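Local coordinates for DNA polymerase III, gamma subunit-related protein (Thermotoga maritima, PDB 2GNO) that resembles the gamma subunit of DNA polymerase III and probably binds DNA as an AAA+-related replication protein, at residues Gln264-Phe269 and Leu291-Glu296; Glu205-Cys210 and Thr249-His254. All coordinates share one frame; numbering follows the deposited sequence. Where two conformers were deposited one is given.

Contact 1: residues Gln264-Phe269 and Leu291-Glu296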
# COMPACT_ATOMS: atom_id res chain seq x y z
N GLN A 264 -16.44 8.65 20.64
CA GLN A 264 -16.23 9.77 19.73
C GLN A 264 -14.95 10.58 20.10
O GLN A 264 -14.32 11.18 19.23
CB GLN A 264 -17.49 10.63 19.63
CG GLN A 264 -17.53 11.52 18.40
CD GLN A 264 -18.82 12.30 18.27
OE1 GLN A 264 -19.70 12.23 19.13
NE2 GLN A 264 -18.93 13.06 17.19
N LYS A 265 -14.58 10.60 21.38
CA LYS A 265 -13.34 11.25 21.81
C LYS A 265 -12.18 10.37 21.29
O LYS A 265 -11.20 10.89 20.78
CB LYS A 265 -13.23 11.36 23.34
CG LYS A 265 -11.94 12.02 23.81
CD LYS A 265 -11.80 12.07 25.31
CE LYS A 265 -10.47 12.73 25.67
NZ LYS A 265 -10.19 12.77 27.13
N SER A 266 -12.28 9.06 21.49
CA SER A 266 -11.26 8.11 21.05
C SER A 266 -11.06 8.11 19.54
O SER A 266 -9.93 8.13 19.07
CB SER A 266 -11.60 6.69 21.51
OG SER A 266 -11.59 6.62 22.91
N VAL A 267 -12.16 8.11 18.79
CA VAL A 267 -12.10 8.15 17.32
C VAL A 267 -11.43 9.42 16.85
O VAL A 267 -10.61 9.37 15.93
CB VAL A 267 -13.50 8.07 16.66
CG1 VAL A 267 -13.46 8.34 15.15
CG2 VAL A 267 -14.08 6.74 16.88
N SER A 268 -11.79 10.56 17.47
CA SER A 268 -11.20 11.86 17.12
C SER A 268 -9.70 11.86 17.34
O SER A 268 -8.97 12.45 16.55
CB SER A 268 -11.84 13.00 17.90
OG SER A 268 -13.19 13.15 17.51
N PHE A 269 -9.26 11.22 18.42
CA PHE A 269 -7.84 11.09 18.74
C PHE A 269 -7.15 10.18 17.71
O PHE A 269 -6.15 10.57 17.11
CB PHE A 269 -7.66 10.56 20.16
CG PHE A 269 -6.24 10.26 20.55
CD1 PHE A 269 -5.38 11.29 20.90
CD2 PHE A 269 -5.78 8.94 20.64
CE1 PHE A 269 -4.07 11.01 21.28
CE2 PHE A 269 -4.48 8.67 21.01
CZ PHE A 269 -3.63 9.70 21.34
N LEU A 291 -3.20 1.79 22.26
CA LEU A 291 -3.28 0.44 22.79
C LEU A 291 -4.23 0.36 23.98
O LEU A 291 -4.99 -0.62 24.09
CB LEU A 291 -1.90 -0.06 23.20
CG LEU A 291 -0.91 -0.34 22.09
CD1 LEU A 291 0.44 -0.69 22.69
CD2 LEU A 291 -1.40 -1.48 21.20
N ALA A 292 -4.18 1.36 24.85
CA ALA A 292 -5.09 1.43 26.00
C ALA A 292 -6.50 1.60 25.49
O ALA A 292 -7.41 0.96 26.01
CB ALA A 292 -4.73 2.57 26.93
N ILE A 293 -6.69 2.45 24.47
CA ILE A 293 -8.01 2.65 23.87
C ILE A 293 -8.56 1.31 23.37
O ILE A 293 -9.71 0.97 23.65
CB ILE A 293 -7.95 3.71 22.70
CG1 ILE A 293 -7.79 5.13 23.27
CG2 ILE A 293 -9.21 3.68 21.84
CD1 ILE A 293 -7.38 6.20 22.24
N HIS A 294 -7.74 0.59 22.63
CA HIS A 294 -8.11 -0.71 22.06
C HIS A 294 -8.41 -1.77 23.12
O HIS A 294 -9.42 -2.47 23.04
CB HIS A 294 -7.00 -1.20 21.14
CG HIS A 294 -7.25 -2.56 20.55
ND1 HIS A 294 -8.22 -2.80 19.59
CD2 HIS A 294 -6.64 -3.75 20.76
CE1 HIS A 294 -8.19 -4.07 19.25
NE2 HIS A 294 -7.25 -4.68 19.95
N ARG A 295 -7.52 -1.87 24.10
CA ARG A 295 -7.66 -2.81 25.21
C ARG A 295 -8.95 -2.58 25.99
O ARG A 295 -9.68 -3.53 26.28
CB ARG A 295 -6.46 -2.70 26.14
CG ARG A 295 -6.52 -3.56 27.40
CD ARG A 295 -5.29 -3.35 28.20
NE ARG A 295 -5.30 -4.07 29.50
CZ ARG A 295 -5.00 -5.37 29.66
NH1 ARG A 295 -4.67 -6.13 28.63
NH2 ARG A 295 -5.00 -5.90 30.88
N GLU A 296 -9.25 -1.33 26.32
CA GLU A 296 -10.44 -1.02 27.08
C GLU A 296 -11.71 -1.17 26.24
O GLU A 296 -12.74 -1.58 26.78
CB GLU A 296 -10.32 0.35 27.77
CG GLU A 296 -9.05 0.47 28.68
CD GLU A 296 -8.93 -0.58 29.81
OE1 GLU A 296 -9.96 -1.07 30.32
OE2 GLU A 296 -7.78 -0.89 30.20

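Contact 2: residues Glu205-Cys210 and Thr249-His254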
# COMPACT_ATOMS: atom_id res chain seq x y z
N GLU A 205 1.44 -10.89 5.89
CA GLU A 205 2.07 -11.31 7.14
C GLU A 205 2.22 -10.13 8.11
O GLU A 205 1.92 -10.30 9.28
CB GLU A 205 3.31 -12.18 6.89
CG GLU A 205 3.77 -12.99 8.12
CD GLU A 205 4.65 -14.21 7.77
OE1 GLU A 205 4.65 -14.66 6.61
OE2 GLU A 205 5.30 -14.77 8.68
N GLY A 206 2.59 -8.95 7.64
CA GLY A 206 2.67 -7.78 8.49
C GLY A 206 1.34 -7.42 9.16
O GLY A 206 1.31 -7.04 10.33
N TYR A 207 0.26 -7.51 8.39
CA TYR A 207 -1.10 -7.22 8.86
C TYR A 207 -1.52 -8.19 9.97
O TYR A 207 -2.02 -7.75 11.01
CB TYR A 207 -2.06 -7.24 7.67
CG TYR A 207 -3.52 -7.17 8.01
CD1 TYR A 207 -4.01 -6.20 8.88
CD2 TYR A 207 -4.44 -8.02 7.39
CE1 TYR A 207 -5.36 -6.13 9.18
CE2 TYR A 207 -5.79 -7.95 7.67
CZ TYR A 207 -6.25 -7.00 8.57
OH TYR A 207 -7.60 -6.90 8.82
N LEU A 208 -1.30 -9.48 9.73
CA LEU A 208 -1.59 -10.53 10.68
C LEU A 208 -0.72 -10.40 11.92
O LEU A 208 -1.20 -10.63 13.03
CB LEU A 208 -1.50 -11.94 10.04
CG LEU A 208 -2.50 -12.19 8.89
CD1 LEU A 208 -2.37 -13.60 8.31
CD2 LEU A 208 -3.93 -11.95 9.33
N ALA A 209 0.54 -10.01 11.75
CA ALA A 209 1.42 -9.81 12.92
C ALA A 209 0.92 -8.61 13.73
O ALA A 209 0.95 -8.66 14.96
CB ALA A 209 2.85 -9.62 12.49
N CYS A 210 0.50 -7.55 13.05
CA CYS A 210 -0.07 -6.37 13.75
C CYS A 210 -1.33 -6.77 14.51
O CYS A 210 -1.49 -6.37 15.65
CB CYS A 210 -0.30 -5.19 12.83
SG CYS A 210 1.26 -4.38 12.46
N THR A 249 -2.96 2.21 14.56
CA THR A 249 -4.06 3.18 14.60
C THR A 249 -5.09 2.84 13.55
O THR A 249 -6.29 2.84 13.85
CB THR A 249 -3.53 4.61 14.42
OG1 THR A 249 -2.68 4.92 15.52
CG2 THR A 249 -4.66 5.63 14.38
N ARG A 250 -4.63 2.49 12.33
CA ARG A 250 -5.54 2.08 11.24
C ARG A 250 -6.31 0.81 11.59
O ARG A 250 -7.52 0.77 11.39
CB ARG A 250 -4.81 1.96 9.89
CG ARG A 250 -4.36 3.30 9.38
CD ARG A 250 -3.67 3.25 8.03
NE ARG A 250 -3.22 4.58 7.62
CZ ARG A 250 -3.96 5.45 6.94
N ILE A 251 -5.63 -0.19 12.15
CA ILE A 251 -6.29 -1.44 12.55
C ILE A 251 -7.29 -1.19 13.69
O ILE A 251 -8.42 -1.65 13.62
CB ILE A 251 -5.27 -2.55 12.91
CG1 ILE A 251 -4.49 -2.96 11.66
CG2 ILE A 251 -5.99 -3.79 13.50
CD1 ILE A 251 -3.32 -3.85 11.92
N ILE A 252 -6.88 -0.45 14.71
CA ILE A 252 -7.77 -0.12 15.85
C ILE A 252 -9.01 0.63 15.35
O ILE A 252 -10.12 0.32 15.79
CB ILE A 252 -7.01 0.71 16.94
CG1 ILE A 252 -5.88 -0.14 17.57
CG2 ILE A 252 -7.93 1.16 18.02
CD1 ILE A 252 -4.88 0.63 18.34
N LEU A 253 -8.82 1.60 14.45
CA LEU A 253 -9.95 2.34 13.90
C LEU A 253 -10.90 1.48 13.11
O LEU A 253 -12.08 1.44 13.40
CB LEU A 253 -9.53 3.48 12.95
CG LEU A 253 -9.10 4.83 13.50
CD1 LEU A 253 -8.70 5.73 12.36
CD2 LEU A 253 -10.27 5.46 14.27
N HIS A 254 -10.36 0.78 12.11
CA HIS A 254 -11.17 -0.04 11.22
C HIS A 254 -11.66 -1.35 11.78
O HIS A 254 -12.62 -1.89 11.24
CB HIS A 254 -10.45 -0.27 9.88
CG HIS A 254 -10.17 0.99 9.13
ND1 HIS A 254 -8.98 1.68 9.24
CD2 HIS A 254 -10.94 1.71 8.27
CE1 HIS A 254 -9.02 2.76 8.48
NE2 HIS A 254 -10.19 2.80 7.88

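Contact 1: residues Gln264-Phe269 and Leu291-Glu296
Ile-293, on helix 283-298, fits between Ser-266 and Phe-269, which lie about one helical turn apart on helix 261-274. CB of Ile-293 points toward the partner helix, and the side chain divides there into two branches with separate tasks. The short branch, CG2, meets Ser-266, lying 3.9 Å from its CB and also 3.9 Å from its OG. The longer branch begins with CG1, which a chi1 of -74° sends past the serine, 4.1 Å from Ser-266 OG. Its terminal methyl, CD1, extends on to the phenyl ring of Phe-269, coming within 3.6 Å of CD2 and 4.0 Å of CE2 in an oblique approach.

Each residue type suits its place. A beta-branched isoleucine offers two methyls at different heights, one for each neighbour. Serine is small enough to let the helices come close, and the CA atoms of Ser-266 and Ile-293 are only 7.0 Å apart. Phenylalanine carries a broad apolar surface across to the other helix, where it also touches Asn-289 and Ile-290. Trp-258, in the connection that precedes helix 261-274, packs on both Ser-266 and Ile-293 and extends the apolar patch within the C-terminal helical region.

No hydrogen bond or salt bridge joins the two segments. The contact therefore rests on dispersion, on the fit of apolar surfaces and on partial shielding of the isoleucine methyls from water, since all three residues stay partly exposed; no directional bond fixes the two helices against each other within these segments.

Contact 2: residues Glu205-Cys210 and Thr249-His254
Ile-251 of helix 239-254 reaches across to Cys-210 and Tyr-207 of helix 203-219, a helix-helix contact within the all-helical C-terminal part of this AAA+-related protein. The dense part gathers around one methyl. CD1 of Ile-251 lies 3.4 Å from CB of Cys-210, closer than usual van der Waals contact for two carbons, and 3.9 Å from CD1 of Tyr-207. It meets the tyrosine at the ring edge, near the ring plane, while CG1 of Ile-251 passes CE1 of Tyr-207 at 4.1 Å. With CG1 beside the backbone N (chi1 -66°) and chi2 extended at 170°, the isoleucine presents its longer branch end-on to the opposite helix.

Tyr-207 and Cys-210 are buried, whereas Ile-251 stays partly exposed. Cysteine is compact enough to accept the methyl close to its backbone, whereas Tyr-207 needs length: its CB does not aim at Ile-251, but a chi1 of 171° swings the ring over so that its CD1-CE1 edge meets the isoleucine. The tyrosine is apolar where it meets the isoleucine and polar at its end, where OH is hydrogen-bonded to Glu-255 and to the backbone N of Leu-161, so the buried hydroxyl is satisfied.

The flank of helix 239-254 that carries Arg-250 and His-254 is looser. Arg-250 is partly exposed, its terminal nitrogens not modelled, and His-254 is exposed. Neither touches the 205-210 segment. The imidazole is nevertheless held: His-254 ND1 donates to Arg-250 O at 2.8 Å, from the opposite face of the carbonyl plane to His-254 N, which binds the same oxygen.

In the fold
Contact 1 is a surface contact far from the centre of the chain, and contact 2 is a buried one nearer to it; their centres lie about 15 Å apart. They hold different helix pairs, but helix 239-254 and helix 261-274 follow each other in the chain, and the two sites pack together where Ile-252 meets His-294. In both, a single isoleucine contributes just over half of the buried surface, set against an aromatic ring and a small residue, serine in contact 1 and cysteine in contact 2. The polar surroundings differ with depth: the buried tyrosine of contact 2 has partners for its hydroxyl, whereas the aromatic residue of contact 1 is a partly exposed phenylalanine.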